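Local coordinates for protein putative tetrapyrrole (Corrin/porphyrin) methylase (Bacteroides fragilis, PDB 3FFY) that probably methylates the 2'-hydroxyl of a cytidine ribose in 16S rRNA using S-adenosylmethionine, this chain being the C-terminal part of the RsmI enzyme, at residues C21-L26 and R44-Y49. Sequence-based numbering, arbitrary orientation. Where two conformers were deposited one is given.
Sequences CFEGFL and RTMVFY
Phe22 and Phe25 both meet Tyr49, one at the ring and one mainly at CB. The edge of Phe22 comes in offset against the Tyr49 ring face, CE1 lying 3.7 Å from Tyr49 CE2 with the planes at 73°; Phe25 instead spreads a face over Tyr49 CB, a CH-pi contact with CB 3.7 Å from the ring centroid. Phe22 gets there because CG stands anti to the backbone N (chi1 177°), which also lays its ring over Gly24 N. Both phenylalanines are largely exposed, whereas Tyr49 is buried and its OH is hydrogen-bonded to Ala3 O and Phe6 N. The two strands are parallel neighbours, 20-24 at the edge of the sheet within this chain and 45-50 inside it, joined through helix 32-38 as a beta-alpha-beta unit. A beta bulge at Glu23 shifts their register by one residue: Val47 O takes Glu23 N at 2.6 Å and, weakly, Gly24 N, before Gly24 O accepts Tyr49 N at 2.8 Å. Packing is close where Glu23 lies alongside Phe48, its CG over the ring face and its OE1 salt-bridged to Lys35 of the connecting helix. Toward exposed Arg44, modelled in two conformers, only the side chains loosen; Cys21 N still reaches Thr45 O at 2.9 Å.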
# COMPACT_ATOMS: atom_id res chain seq x y z
N CYS A 21 -4.60 -12.54 -12.34
CA CYS A 21 -5.90 -12.98 -12.73
C CYS A 21 -6.97 -12.17 -12.04
O CYS A 21 -7.17 -12.30 -10.83
CB CYS A 21 -6.07 -14.43 -12.34
SG CYS A 21 -4.88 -15.46 -13.18
N PHE A 22 -7.65 -11.33 -12.80
CA PHE A 22 -8.81 -10.66 -12.25
C PHE A 22 -9.90 -11.71 -12.17
O PHE A 22 -10.27 -12.29 -13.19
CB PHE A 22 -9.26 -9.47 -13.09
CG PHE A 22 -10.49 -8.82 -12.56
CD1 PHE A 22 -10.40 -8.01 -11.43
CD2 PHE A 22 -11.74 -9.11 -13.09
CE1 PHE A 22 -11.57 -7.43 -10.87
CE2 PHE A 22 -12.89 -8.53 -12.56
CZ PHE A 22 -12.80 -7.70 -11.43
N GLU A 23 -10.38 -11.98 -10.96
CA GLU A 23 -11.47 -12.96 -10.77
C GLU A 23 -12.82 -12.30 -10.45
O GLU A 23 -13.87 -12.90 -10.65
CB GLU A 23 -11.10 -13.90 -9.63
CG GLU A 23 -9.73 -14.55 -9.74
CD GLU A 23 -9.62 -15.62 -10.81
OE1 GLU A 23 -10.64 -16.09 -11.36
OE2 GLU A 23 -8.48 -16.01 -11.07
N GLY A 24 -12.81 -11.05 -9.98
CA GLY A 24 -14.05 -10.33 -9.67
C GLY A 24 -14.66 -10.83 -8.37
O GLY A 24 -13.96 -11.02 -7.39
N PHE A 25 -15.95 -11.07 -8.37
CA PHE A 25 -16.68 -11.52 -7.21
C PHE A 25 -16.81 -13.02 -7.29
O PHE A 25 -17.14 -13.55 -8.34
CB PHE A 25 -18.08 -10.93 -7.24
CG PHE A 25 -18.08 -9.44 -7.04
CD1 PHE A 25 -18.06 -8.91 -5.74
CD2 PHE A 25 -18.08 -8.58 -8.11
CE1 PHE A 25 -18.06 -7.55 -5.53
CE2 PHE A 25 -18.09 -7.21 -7.91
CZ PHE A 25 -18.06 -6.70 -6.62
N LEU A 26 -16.57 -13.69 -6.18
CA LEU A 26 -16.88 -15.12 -6.07
C LEU A 26 -18.37 -15.36 -6.17
O LEU A 26 -19.20 -14.52 -5.75
CB LEU A 26 -16.42 -15.65 -4.74
CG LEU A 26 -14.98 -16.05 -4.56
CD1 LEU A 26 -14.75 -16.07 -3.04
CD2 LEU A 26 -14.76 -17.46 -5.13
N ARG A 44 -0.37 -17.53 -10.56
CA ARG A 44 -0.41 -16.06 -10.68
C ARG A 44 -1.18 -15.48 -9.48
O ARG A 44 -2.05 -16.12 -8.94
CB ARG A 44 -1.09 -15.61 -11.99
CG ARG A 44 -0.42 -16.06 -13.32
CD ARG A 44 -1.48 -16.03 -14.45
NE ARG A 44 -1.00 -16.41 -15.80
CZ ARG A 44 -1.19 -15.67 -16.88
NH1 ARG A 44 -1.84 -14.52 -16.78
NH2 ARG A 44 -0.73 -16.08 -18.05
N THR A 45 -0.85 -14.23 -9.12
CA THR A 45 -1.64 -13.42 -8.19
C THR A 45 -3.08 -13.37 -8.70
O THR A 45 -3.31 -13.27 -9.88
CB THR A 45 -1.08 -12.00 -8.11
OG1 THR A 45 0.28 -12.09 -7.66
CG2 THR A 45 -1.90 -11.11 -7.17
N MSE A 46 -4.04 -13.46 -7.79
CA MSE A 46 -5.45 -13.43 -8.11
C MSE A 46 -6.02 -12.19 -7.48
O MSE A 46 -5.62 -11.82 -6.37
CB MSE A 46 -6.12 -14.66 -7.53
CG MSE A 46 -5.71 -15.89 -8.33
SE MSE A 46 -5.94 -17.48 -7.39
CE MSE A 46 -4.41 -17.27 -6.18
N VAL A 47 -6.94 -11.55 -8.18
CA VAL A 47 -7.58 -10.36 -7.65
C VAL A 47 -9.08 -10.58 -7.63
O VAL A 47 -9.68 -11.00 -8.65
CB VAL A 47 -7.27 -9.09 -8.49
CG1 VAL A 47 -8.00 -7.86 -7.87
CG2 VAL A 47 -5.72 -8.92 -8.61
N PHE A 48 -9.65 -10.33 -6.46
CA PHE A 48 -11.10 -10.47 -6.22
C PHE A 48 -11.64 -9.18 -5.60
O PHE A 48 -10.90 -8.45 -4.92
CB PHE A 48 -11.37 -11.56 -5.18
CG PHE A 48 -10.74 -12.91 -5.48
CD1 PHE A 48 -11.46 -13.90 -6.12
CD2 PHE A 48 -9.45 -13.17 -5.05
CE1 PHE A 48 -10.87 -15.15 -6.36
CE2 PHE A 48 -8.85 -14.40 -5.29
CZ PHE A 48 -9.55 -15.38 -5.95
N TYR A 49 -12.93 -8.95 -5.80
CA TYR A 49 -13.72 -7.92 -5.10
C TYR A 49 -14.62 -8.62 -4.11
O TYR A 49 -15.12 -9.72 -4.39
CB TYR A 49 -14.58 -7.12 -6.07
CG TYR A 49 -13.83 -6.16 -6.97
CD1 TYR A 49 -12.69 -5.52 -6.54
CD2 TYR A 49 -14.28 -5.86 -8.24
CE1 TYR A 49 -12.04 -4.61 -7.35
CE2 TYR A 49 -13.64 -4.94 -9.04
CZ TYR A 49 -12.51 -4.33 -8.58
OH TYR A 49 -11.84 -3.42 -9.35